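Side-chain contacts in putative trimethylamine methyltransferase (Rhizobium meliloti, PDB 4YYC), which probably transfers methyl groups, as a member of the trimethylamine methyltransferase (MttB) family whose exact substrate is not established here: residues Pro207-Val212 with Thr386-His391; Asn163-Ala168 with His175-Thr180; Ala128-Gly131 with Thr135-Ala138; Gly258-Tyr263 with Gln268-Ser273; His391-Leu396 with Asp412-Met417. All coordinates share one frame; numbering follows the deposited sequence.

Contact 1. Residues Pro207-Val212 with Thr386-His391; sequences PFMGSV and TNFVLH
Selenomethionine Met-209 meets Phe-388 and Leu-390 in a buried, wholly apolar contact near the middle of the chain, between the short strands 208-209 and 388-389. Side chains alone make it: the nearest backbone pair, Met-209 CA and Leu-390 CA, is 10.5 Å apart. Met-209 CG lies anti to the carbonyl carbon (chi1 -62°), and the chain runs extended as far as SE before bending at chi3, so selenium rather than the terminal methyl leads. SE comes to 3.7 Å from Leu-390 CD1, and Met-209 CE follows at 4.1 Å from that methyl. On the aromatic side SE stands 4.0 Å from Phe-388 CZ. Its direction from the ring centre is 83° off the normal, an edge-on Met-aromatic contact. Met-209 N is hydrogen-bonded to Gly-178 O, while Asn-387 has backbone hydrogen bonds with Val-136 and Phe-354, a pattern consistent with the alpha/beta (TIM) barrel of this family. The contact centre is about 4 Å from the centre of the chain, so the three side chains probably lie in the barrel interior. Phe-388, with CG anti to its backbone N (chi1 175°), holds its ring steeply inclined to that of Trp-119. Leu-390 CG sits 3.8 Å above the ring plane of His-391, over its centre. The Leu-390 side chain is about 4 Å from an unidentified ligand, probably picked up from the crystallisation liquor, to which His-391 NE2 is hydrogen-bonded.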
# COMPACT_ATOMS: atom_id res chain seq x y z
N PRO A 207 22.93 10.35 -9.94
CA PRO A 207 23.48 9.21 -10.68
C PRO A 207 22.54 8.75 -11.80
O PRO A 207 21.35 8.76 -11.63
CB PRO A 207 23.65 8.13 -9.65
CG PRO A 207 23.15 8.66 -8.40
CD PRO A 207 22.74 10.08 -8.51
N PHE A 208 23.12 8.36 -12.93
CA PHE A 208 22.34 8.07 -14.13
C PHE A 208 22.66 6.69 -14.68
O PHE A 208 23.63 6.03 -14.25
CB PHE A 208 22.53 9.19 -15.15
CG PHE A 208 23.93 9.30 -15.70
CD1 PHE A 208 24.33 8.50 -16.74
CD2 PHE A 208 24.86 10.19 -15.15
CE1 PHE A 208 25.61 8.60 -17.28
CE2 PHE A 208 26.14 10.28 -15.66
CZ PHE A 208 26.53 9.48 -16.73
N MSE A 209 21.86 6.29 -15.65
CA MSE A 209 21.93 4.96 -16.26
C MSE A 209 22.43 5.08 -17.67
O MSE A 209 22.29 6.12 -18.33
CB MSE A 209 20.53 4.32 -16.28
CG MSE A 209 19.96 4.10 -14.89
SE MSE A 209 18.12 3.43 -14.99
CE MSE A 209 18.54 1.59 -15.42
N GLY A 210 22.99 4.00 -18.19
CA GLY A 210 23.58 3.98 -19.50
C GLY A 210 22.73 3.42 -20.59
O GLY A 210 21.64 2.90 -20.37
N SER A 211 23.22 3.55 -21.83
CA SER A 211 22.47 3.04 -22.98
C SER A 211 22.74 1.55 -23.12
O SER A 211 23.90 1.10 -22.93
CB SER A 211 22.91 3.74 -24.26
OG SER A 211 22.24 3.18 -25.40
N VAL A 212 21.70 0.80 -23.48
CA VAL A 212 21.80 -0.65 -23.66
C VAL A 212 21.28 -1.12 -24.98
O VAL A 212 21.21 -2.31 -25.23
CB VAL A 212 21.17 -1.43 -22.48
CG1 VAL A 212 21.93 -1.17 -21.20
CG2 VAL A 212 19.72 -1.10 -22.33
N THR A 386 13.45 -3.12 -1.26
CA THR A 386 14.01 -3.04 -2.61
C THR A 386 15.18 -2.05 -2.61
O THR A 386 15.05 -0.92 -2.14
CB THR A 386 12.91 -2.66 -3.63
OG1 THR A 386 11.83 -3.57 -3.51
CG2 THR A 386 13.41 -2.69 -5.05
N ASN A 387 16.30 -2.41 -3.24
CA ASN A 387 17.47 -1.54 -3.27
C ASN A 387 17.43 -0.53 -4.40
O ASN A 387 17.85 0.60 -4.22
CB ASN A 387 18.75 -2.38 -3.40
CG ASN A 387 18.98 -3.28 -2.20
OD1 ASN A 387 19.08 -4.49 -2.35
ND2 ASN A 387 19.08 -2.69 -1.02
N PHE A 388 16.94 -0.91 -5.58
CA PHE A 388 16.92 -0.04 -6.73
C PHE A 388 15.54 -0.12 -7.34
O PHE A 388 15.08 -1.21 -7.66
CB PHE A 388 18.00 -0.42 -7.74
CG PHE A 388 17.94 0.37 -8.98
CD1 PHE A 388 18.03 1.76 -8.92
CD2 PHE A 388 17.78 -0.24 -10.23
CE1 PHE A 388 17.96 2.51 -10.07
CE2 PHE A 388 17.68 0.53 -11.39
CZ PHE A 388 17.77 1.91 -11.30
N VAL A 389 14.88 1.02 -7.43
CA VAL A 389 13.54 1.07 -7.91
C VAL A 389 13.50 1.84 -9.22
O VAL A 389 13.38 3.09 -9.26
CB VAL A 389 12.60 1.73 -6.87
CG1 VAL A 389 11.16 1.61 -7.31
CG2 VAL A 389 12.79 1.15 -5.48
N LEU A 390 13.51 1.09 -10.30
CA LEU A 390 13.18 1.64 -11.60
C LEU A 390 11.70 1.92 -11.64
O LEU A 390 10.90 1.24 -10.98
CB LEU A 390 13.58 0.64 -12.68
CG LEU A 390 13.71 1.21 -14.11
CD1 LEU A 390 14.71 2.34 -14.15
CD2 LEU A 390 14.08 0.04 -15.02
N HIS A 391 11.28 2.94 -12.40
CA HIS A 391 9.86 3.25 -12.57
C HIS A 391 9.21 3.74 -11.28
O HIS A 391 8.02 3.53 -11.04
CB HIS A 391 9.00 2.14 -13.13
CG HIS A 391 9.64 1.33 -14.22
ND1 HIS A 391 9.96 1.83 -15.46
CD2 HIS A 391 9.91 0.01 -14.28
CE1 HIS A 391 10.44 0.88 -16.22
NE2 HIS A 391 10.42 -0.25 -15.53

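Contact 2. Residues Asn163-Ala168 with His175-Thr180; sequences NFVKLA and HSSGGT
Val-165 and Ser-177 meet side-on, a methyl against a hydroxyl: Val-165 CG1 approaches Ser-177 OG to 3.6 Å. Each of these atoms is anti to the backbone N of its own residue (chi1 175° for Val-165, -161° for Ser-177), a torsion that swings it beside the carbonyl carbon and into the seam. One turn further along the helix, the Ala-168 CB bond points at the loop, and the methyl lies 4.3 Å from Ser-177 O, a looser approach. The CB bond of Ser-176 points away from the helix. Its OG accepts from Gly-178 N at 3.0 Å (N-H...O angle 151°), which defines an ST turn, and is also hydrogen-bonded to Pro-207 O. The turn leads into Gly-178, whose backbone angles would press a CB against the preceding carbonyl oxygen. Helix 158-170 thus packs on the 175-180 segment, whose backbone hydrogen bonds with Phe-137, Pro-207 and Met-209 are consistent with an irregular segment filling a strand position in the barrel wall. A water links helix and loop, donating to Val-165 O at 2.9 Å and lying 2.7 Å from Ser-177 OG. That hydroxyl is also hydrogen-bonded to His-200 ND1 of helix 192-202. The apolar touch is therefore slight, and between these two segments the polar link is a water bridge, with Ser-177 OG serving as the shared node for water and histidine.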
# COMPACT_ATOMS: atom_id res chain seq x y z
N ASN A 163 12.82 17.57 -19.92
CA ASN A 163 11.89 17.95 -18.87
C ASN A 163 11.84 16.90 -17.74
O ASN A 163 11.78 17.27 -16.56
CB ASN A 163 10.50 18.22 -19.40
CG ASN A 163 10.40 19.52 -20.16
OD1 ASN A 163 11.23 20.41 -19.98
ND2 ASN A 163 9.37 19.65 -20.98
N PHE A 164 11.81 15.63 -18.09
CA PHE A 164 11.80 14.57 -17.08
C PHE A 164 13.10 14.53 -16.30
O PHE A 164 13.05 14.31 -15.10
CB PHE A 164 11.44 13.21 -17.64
CG PHE A 164 9.94 13.05 -17.92
CD1 PHE A 164 9.04 12.87 -16.87
CD2 PHE A 164 9.44 13.01 -19.23
CE1 PHE A 164 7.68 12.72 -17.12
CE2 PHE A 164 8.06 12.89 -19.47
CZ PHE A 164 7.19 12.78 -18.41
N VAL A 165 14.23 14.75 -16.97
CA VAL A 165 15.47 14.86 -16.25
C VAL A 165 15.43 16.01 -15.25
O VAL A 165 15.86 15.87 -14.10
CB VAL A 165 16.68 14.93 -17.17
CG1 VAL A 165 17.95 15.15 -16.37
CG2 VAL A 165 16.82 13.62 -17.94
N LYS A 166 14.92 17.16 -15.69
CA LYS A 166 14.78 18.31 -14.82
C LYS A 166 13.89 18.01 -13.60
O LYS A 166 14.23 18.34 -12.48
CB LYS A 166 14.23 19.53 -15.58
CG LYS A 166 15.16 20.06 -16.68
CD LYS A 166 14.47 21.19 -17.42
CE LYS A 166 15.39 21.83 -18.43
NZ LYS A 166 14.75 22.88 -19.26
N LEU A 167 12.72 17.39 -13.85
CA LEU A 167 11.81 17.09 -12.75
C LEU A 167 12.39 16.08 -11.78
O LEU A 167 12.19 16.19 -10.56
CB LEU A 167 10.48 16.57 -13.30
CG LEU A 167 9.65 17.59 -14.11
CD1 LEU A 167 8.44 16.85 -14.66
CD2 LEU A 167 9.18 18.77 -13.30
N ALA A 168 13.16 15.12 -12.31
CA ALA A 168 13.84 14.16 -11.46
C ALA A 168 14.95 14.81 -10.62
O ALA A 168 15.14 14.44 -9.45
CB ALA A 168 14.44 13.04 -12.28
N HIS A 175 16.22 9.78 -6.25
CA HIS A 175 17.65 9.75 -5.95
C HIS A 175 18.51 9.59 -7.19
O HIS A 175 19.67 9.97 -7.14
CB HIS A 175 17.95 8.64 -4.97
CG HIS A 175 17.01 8.66 -3.79
ND1 HIS A 175 16.07 7.68 -3.58
CD2 HIS A 175 16.85 9.55 -2.78
CE1 HIS A 175 15.38 7.96 -2.49
NE2 HIS A 175 15.83 9.10 -2.00
N SER A 176 17.97 9.00 -8.23
CA SER A 176 18.67 8.83 -9.51
C SER A 176 17.98 9.61 -10.59
O SER A 176 16.76 9.71 -10.60
CB SER A 176 18.63 7.36 -9.89
OG SER A 176 19.09 7.10 -11.20
N SER A 177 18.77 10.06 -11.55
CA SER A 177 18.28 10.71 -12.77
C SER A 177 17.59 9.73 -13.70
O SER A 177 16.77 10.13 -14.52
CB SER A 177 19.44 11.36 -13.51
OG SER A 177 19.02 12.33 -14.43
N GLY A 178 17.92 8.47 -13.59
CA GLY A 178 17.34 7.44 -14.47
C GLY A 178 18.12 7.22 -15.77
O GLY A 178 19.29 7.52 -15.87
N GLY A 179 17.40 6.64 -16.73
CA GLY A 179 17.94 6.24 -17.99
C GLY A 179 17.04 6.73 -19.10
O GLY A 179 16.98 7.92 -19.37
N THR A 180 16.30 5.83 -19.72
CA THR A 180 15.42 6.17 -20.84
C THR A 180 14.10 6.70 -20.26
O THR A 180 13.07 6.05 -20.31
CB THR A 180 15.20 4.92 -21.68
OG1 THR A 180 16.47 4.41 -22.10
CG2 THR A 180 14.32 5.17 -22.87
O HOH W 1 17.67 14.01 -12.82

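Contact 3. Residues Ala128-Gly131 with Thr135-Ala138; sequences AQIG and TVFA
Gln-129, whose carbonyl oxygen touches Val-136, uses its side-chain NE2 to hold Gly-131 O at 2.8 Å in a nearly straight bond (N-H...O angle 170°). The acceptor lies in the plane of the glutamine amide, whereas NE2 stands well above the plane of the Gly-131 carbonyl. The bond bridges two residues of one strand, just before the chain turns into the next. Strand 128-131 belongs to a two-stranded antiparallel hairpin with strand 116-119, and strand 134-137 to a different sheet, where Val-136 has backbone hydrogen bonds with Asn-387 and Val-389, consistent with a place in the barrel wall. The short axes pass 7.0 Å apart at 116°, so the hairpin is laid across the strand instead of pairing with it. Val-136 makes the junction through one methyl. CG2, anti to the carbonyl carbon, enters between alternate side chains of the hairpin strand and the backbone that joins them: it is 3.8 Å from Ala-128 CB and 3.3 Å from Gln-129 O, the latter a tight approach of methyl to carbonyl. Ile-130 closes the other flank. Its CG1 is likewise anti to the carbonyl carbon (chi1 -70°), and its chain crosses that of Val-136 at about a right angle. Trp-119 and Phe-388 pack on Ile-130. The tip of that isoleucine, CD1, is 3.9 Å from Val-136 CG2 and 4.1 Å from Val-136 CB.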
# COMPACT_ATOMS: atom_id res chain seq x y z
N ALA A 128 24.87 7.24 -4.31
CA ALA A 128 23.81 6.37 -3.75
C ALA A 128 24.35 5.00 -3.48
O ALA A 128 25.03 4.44 -4.32
CB ALA A 128 22.65 6.27 -4.70
N GLN A 129 24.05 4.46 -2.33
CA GLN A 129 24.38 3.08 -2.04
C GLN A 129 23.41 2.17 -2.75
O GLN A 129 22.21 2.35 -2.59
CB GLN A 129 24.37 2.77 -0.53
CG GLN A 129 24.68 1.30 -0.23
CD GLN A 129 24.73 0.99 1.25
OE1 GLN A 129 25.57 1.58 1.94
NE2 GLN A 129 23.87 0.05 1.77
N ILE A 130 23.95 1.12 -3.37
CA ILE A 130 23.12 0.07 -3.97
C ILE A 130 23.36 -1.21 -3.20
O ILE A 130 24.46 -1.74 -3.21
CB ILE A 130 23.45 -0.10 -5.47
CG1 ILE A 130 22.96 1.12 -6.27
CG2 ILE A 130 22.79 -1.34 -6.05
CD1 ILE A 130 21.45 1.31 -6.36
N GLY A 131 22.33 -1.67 -2.47
CA GLY A 131 22.44 -2.87 -1.65
C GLY A 131 22.18 -2.63 -0.19
O GLY A 131 22.06 -1.48 0.28
N THR A 135 17.68 2.19 -0.17
CA THR A 135 16.65 2.21 -1.24
C THR A 135 16.88 3.45 -2.07
O THR A 135 17.00 4.55 -1.55
CB THR A 135 15.22 2.17 -0.65
OG1 THR A 135 15.00 0.90 -0.04
CG2 THR A 135 14.16 2.36 -1.74
N VAL A 136 16.95 3.24 -3.40
CA VAL A 136 17.24 4.29 -4.36
C VAL A 136 16.11 4.30 -5.40
O VAL A 136 15.91 3.33 -6.11
CB VAL A 136 18.59 3.99 -5.06
CG1 VAL A 136 18.89 4.98 -6.15
CG2 VAL A 136 19.72 3.97 -4.03
N PHE A 137 15.45 5.45 -5.54
CA PHE A 137 14.36 5.63 -6.48
C PHE A 137 14.88 6.24 -7.78
O PHE A 137 15.61 7.24 -7.77
CB PHE A 137 13.30 6.56 -5.93
CG PHE A 137 12.56 6.02 -4.74
CD1 PHE A 137 12.13 4.72 -4.70
CD2 PHE A 137 12.23 6.87 -3.67
CE1 PHE A 137 11.40 4.25 -3.60
CE2 PHE A 137 11.50 6.41 -2.59
CZ PHE A 137 11.09 5.10 -2.55
N ALA A 138 14.40 5.71 -8.91
CA ALA A 138 14.70 6.23 -10.25
C ALA A 138 13.42 6.39 -11.04
O ALA A 138 12.42 5.70 -10.76
CB ALA A 138 15.59 5.31 -11.03

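Contact 4. Residues Gly258-Tyr263 with Gln268-Ser273; sequences GAAKVY and QACVVS
Similar first torsions place the two key groups: in Tyr-263 and Cys-270 alike the gamma atom lies anti to the carbonyl carbon. For Tyr-263 (chi1 -71°) this sets the ring with CD1 beside Gln-268 CB; for Cys-270 (chi1 -73°) it carries SG across to Ala-260 and to Tyr-263 CB. The pair belongs to a beta-alpha-beta unit of the barrel, in which helix 254-265 connects the parallel neighbours 240-245 and 269-277 and covers the second of them. At the end of the unit nearest the connecting loop the backbone closes directly, with Gln-268 N donating to Tyr-263 O at 2.9 Å (N-H...O angle 160°). Gln-268 CB then lies obliquely by the tyrosine ring, 3.8 Å from Tyr-263 CD1, and 3.9 Å from Tyr-263 CB. The glutamine chain bends at chi2 and takes its amide away from the ring. There OE1 is hydrogen-bonded to Val-239 N and Thr-240 OG1, and NE2 to Asn-237 O and His-266 O, so both ends of this buried group have partners in the loops and strand start beside it. The phenol points on to the loop after strand 208-209, where Tyr-263 OH is hydrogen-bonded to Ser-211 O. Farther along, Cys-270 SG settles against the helix backbone more than against its side chains. It is 4.2 Å from Tyr-263 CB and 4.1 Å from Ala-260 CB, but 3.8 Å from Ala-260 CA, with Ala-260 O at 4.0 Å from the same sulfur.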
# COMPACT_ATOMS: atom_id res chain seq x y z
N GLY A 258 25.43 -8.28 -25.24
CA GLY A 258 26.46 -7.36 -25.72
C GLY A 258 26.65 -6.15 -24.85
O GLY A 258 27.79 -5.77 -24.57
N ALA A 259 25.54 -5.56 -24.38
CA ALA A 259 25.65 -4.45 -23.43
C ALA A 259 26.24 -4.92 -22.09
O ALA A 259 27.09 -4.23 -21.53
CB ALA A 259 24.31 -3.80 -23.20
N ALA A 260 25.82 -6.09 -21.62
CA ALA A 260 26.33 -6.64 -20.37
C ALA A 260 27.83 -6.82 -20.43
O ALA A 260 28.55 -6.47 -19.48
CB ALA A 260 25.65 -7.96 -20.03
N LYS A 261 28.33 -7.33 -21.57
CA LYS A 261 29.78 -7.53 -21.71
C LYS A 261 30.55 -6.19 -21.63
O LYS A 261 31.61 -6.11 -20.95
CB LYS A 261 30.12 -8.30 -23.00
CG LYS A 261 29.61 -9.72 -22.97
CD LYS A 261 30.00 -10.60 -24.14
CE LYS A 261 29.48 -10.14 -25.46
NZ LYS A 261 29.90 -11.11 -26.52
N VAL A 262 30.03 -5.15 -22.27
CA VAL A 262 30.71 -3.86 -22.19
C VAL A 262 30.75 -3.34 -20.77
O VAL A 262 31.79 -2.99 -20.25
CB VAL A 262 30.03 -2.81 -23.11
CG1 VAL A 262 30.60 -1.40 -22.89
CG2 VAL A 262 30.08 -3.24 -24.57
N TYR A 263 29.58 -3.24 -20.14
CA TYR A 263 29.53 -2.68 -18.81
C TYR A 263 30.30 -3.48 -17.77
O TYR A 263 31.06 -2.88 -16.98
CB TYR A 263 28.08 -2.46 -18.40
CG TYR A 263 27.45 -1.31 -19.19
CD1 TYR A 263 28.04 -0.06 -19.17
CD2 TYR A 263 26.30 -1.47 -19.95
CE1 TYR A 263 27.48 1.01 -19.85
CE2 TYR A 263 25.76 -0.39 -20.64
CZ TYR A 263 26.35 0.83 -20.57
OH TYR A 263 25.79 1.87 -21.25
N GLN A 268 30.98 -1.34 -14.49
CA GLN A 268 29.68 -0.70 -14.40
C GLN A 268 28.61 -1.76 -14.10
O GLN A 268 28.84 -2.95 -14.33
CB GLN A 268 29.36 0.05 -15.66
CG GLN A 268 30.43 1.06 -16.03
CD GLN A 268 30.71 2.00 -14.91
OE1 GLN A 268 29.79 2.72 -14.46
NE2 GLN A 268 31.95 2.01 -14.39
N ALA A 269 27.50 -1.35 -13.53
CA ALA A 269 26.57 -2.31 -12.97
C ALA A 269 25.52 -2.75 -13.98
O ALA A 269 24.97 -1.94 -14.73
CB ALA A 269 25.89 -1.75 -11.73
N CYS A 270 25.20 -4.03 -13.92
CA CYS A 270 24.17 -4.64 -14.73
C CYS A 270 22.97 -4.98 -13.84
O CYS A 270 23.16 -5.66 -12.80
CB CYS A 270 24.68 -5.92 -15.37
SG CYS A 270 25.86 -5.60 -16.70
N VAL A 271 21.77 -4.52 -14.22
CA VAL A 271 20.55 -4.85 -13.50
C VAL A 271 19.90 -5.99 -14.27
O VAL A 271 19.19 -5.75 -15.25
CB VAL A 271 19.58 -3.63 -13.38
CG1 VAL A 271 18.39 -3.99 -12.48
CG2 VAL A 271 20.32 -2.38 -12.93
N VAL A 272 20.15 -7.23 -13.85
CA VAL A 272 19.71 -8.41 -14.61
C VAL A 272 18.25 -8.70 -14.30
O VAL A 272 17.91 -9.12 -13.18
CB VAL A 272 20.60 -9.65 -14.32
CG1 VAL A 272 20.04 -10.88 -15.04
CG2 VAL A 272 22.00 -9.38 -14.77
N SER A 273 17.38 -8.51 -15.28
CA SER A 273 15.96 -8.38 -15.01
C SER A 273 15.11 -9.24 -15.93
O SER A 273 14.84 -8.88 -17.09
CB SER A 273 15.52 -6.90 -15.16
OG SER A 273 16.24 -6.06 -14.25

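Contact 5. Residues His391-Leu396 with Asp412-Met417; sequences HAAGWL and DQLGMM
Ala-392 and Leu-414 mark the nearest approach of the two backbones, 7.5 Å between their CA atoms. The 391-394 stretch is loop, entered and left through positive phi angles (67° at His-391, 106° at Gly-394), whereas 412-417 is a continuous part of helix 404-420. Between the two bends Ala-392 and Ala-393 both direct their CB bonds at the helix, and Leu-414 answers from it. Leu-414 CG is anti to the carbonyl carbon (chi1 -58°), which lets the isopropyl fork reach the loop with both methyls. CD1 is 3.8 Å from Ala-392 CB, and CD2 is 3.9 Å from that same carbon. The fork also lies on backbone: Leu-414 CD2 is 3.6 Å from Ala-392 O, an oxygen whose hydrogen bond comes from Ser-359 OG. Ala-393 CB is a looser neighbour, 4.3 Å from Leu-414 CD1. An alanine in place of Leu-414 would remove both methyls and is likely to leave a gap between helix and loop, with Ala-392 CB losing its apolar partner on this helix. Phe-137 and Leu-378 pack on the leucine as well, and Gln-413 OE1 of the same helix is hydrogen-bonded to Asn-376 ND2 of the second subunit. Helix 404-420 packs here on the loop after strand 388-389, consistent with a helix layer outside a barrel strand.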
# COMPACT_ATOMS: atom_id res chain seq x y z
N HIS A 391 11.28 2.94 -12.40
CA HIS A 391 9.86 3.25 -12.57
C HIS A 391 9.21 3.74 -11.28
O HIS A 391 8.02 3.53 -11.04
CB HIS A 391 9.00 2.14 -13.13
CG HIS A 391 9.64 1.33 -14.22
ND1 HIS A 391 9.96 1.83 -15.46
CD2 HIS A 391 9.91 0.01 -14.28
CE1 HIS A 391 10.44 0.88 -16.22
NE2 HIS A 391 10.42 -0.25 -15.53
N ALA A 392 9.98 4.39 -10.43
CA ALA A 392 9.39 4.90 -9.18
C ALA A 392 8.39 6.01 -9.37
O ALA A 392 7.52 6.21 -8.51
CB ALA A 392 10.51 5.35 -8.24
N ALA A 393 8.47 6.75 -10.47
CA ALA A 393 7.51 7.82 -10.81
C ALA A 393 7.37 8.01 -12.27
O ALA A 393 8.39 7.99 -13.01
CB ALA A 393 7.87 9.13 -10.17
N GLY A 394 6.17 8.27 -12.71
CA GLY A 394 5.90 8.66 -14.08
C GLY A 394 5.26 7.65 -15.02
O GLY A 394 4.76 8.05 -16.10
N TRP A 395 5.30 6.36 -14.68
CA TRP A 395 4.73 5.31 -15.54
C TRP A 395 3.21 5.36 -15.61
O TRP A 395 2.53 5.38 -14.56
CB TRP A 395 5.17 3.97 -14.97
CG TRP A 395 4.61 2.71 -15.49
CD1 TRP A 395 3.31 2.27 -15.44
CD2 TRP A 395 5.36 1.62 -16.05
NE1 TRP A 395 3.23 0.96 -15.89
CE2 TRP A 395 4.47 0.55 -16.28
CE3 TRP A 395 6.71 1.46 -16.41
CZ2 TRP A 395 4.88 -0.64 -16.84
CZ3 TRP A 395 7.09 0.28 -16.94
CH2 TRP A 395 6.19 -0.74 -17.18
N LEU A 396 2.68 5.27 -16.82
CA LEU A 396 1.27 5.15 -17.03
C LEU A 396 1.07 4.20 -18.21
O LEU A 396 1.99 3.93 -19.01
CB LEU A 396 0.70 6.58 -17.32
CG LEU A 396 -0.78 6.81 -17.18
CD1 LEU A 396 -1.28 6.51 -15.78
CD2 LEU A 396 -1.07 8.27 -17.50
N ASP A 412 5.62 12.58 -4.98
CA ASP A 412 5.09 12.95 -3.68
C ASP A 412 4.97 11.71 -2.78
O ASP A 412 5.43 11.71 -1.61
CB ASP A 412 3.76 13.68 -3.90
CG ASP A 412 3.13 14.15 -2.65
OD1 ASP A 412 3.85 14.49 -1.67
OD2 ASP A 412 1.87 14.20 -2.63
N GLN A 413 4.45 10.63 -3.34
CA GLN A 413 4.41 9.36 -2.64
C GLN A 413 5.80 8.90 -2.25
O GLN A 413 6.01 8.34 -1.16
CB GLN A 413 3.63 8.29 -3.43
CG GLN A 413 2.17 8.63 -3.62
CD GLN A 413 1.40 8.68 -2.28
OE1 GLN A 413 1.47 7.74 -1.49
NE2 GLN A 413 0.73 9.78 -2.03
N LEU A 414 6.77 9.11 -3.14
CA LEU A 414 8.13 8.70 -2.81
C LEU A 414 8.63 9.41 -1.56
O LEU A 414 9.38 8.82 -0.78
CB LEU A 414 9.09 8.91 -3.98
CG LEU A 414 8.75 8.20 -5.29
CD1 LEU A 414 9.80 8.59 -6.31
CD2 LEU A 414 8.66 6.68 -5.12
N GLY A 415 8.30 10.70 -1.40
CA GLY A 415 8.68 11.41 -0.16
C GLY A 415 8.07 10.77 1.08
O GLY A 415 8.72 10.70 2.14
N MSE A 416 6.85 10.25 0.94
CA MSE A 416 6.17 9.58 2.07
C MSE A 416 6.91 8.30 2.37
O MSE A 416 7.14 7.97 3.53
CB MSE A 416 4.72 9.31 1.74
CG MSE A 416 4.02 10.64 1.78
SE MSE A 416 2.12 10.23 1.41
CE MSE A 416 1.81 12.03 0.59
N MSE A 417 7.31 7.57 1.35
CA MSE A 417 8.05 6.33 1.55
C MSE A 417 9.40 6.58 2.21
O MSE A 417 9.82 5.86 3.11
CB MSE A 417 8.31 5.56 0.25
CG MSE A 417 7.04 5.17 -0.50
SE MSE A 417 5.82 3.98 0.48
CE MSE A 417 4.05 4.55 -0.28

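The contacts are consistent with one barrel, from its interior to the helices around it. Contact 1 lies in the middle and touches three others: Met-209 N is 2.9 Å from Gly-178 O of contact 2, Val-389 O 2.8 Å from Ala-138 N of contact 3, and Ser-211 O 2.6 Å from Tyr-263 OH of contact 4. Contact 5 continues it through the shared His-391, and Ala-138 O, 2.8 Å from Ala-392 N, joins contact 5 to contact 3. Contacts 4 and 5 are about 25 Å apart between centres and do not touch. Relative to the unidentified ligand, contact 1 is adjacent, whereas Cys-270 and Ala-392 side chains are each about 12 Å away.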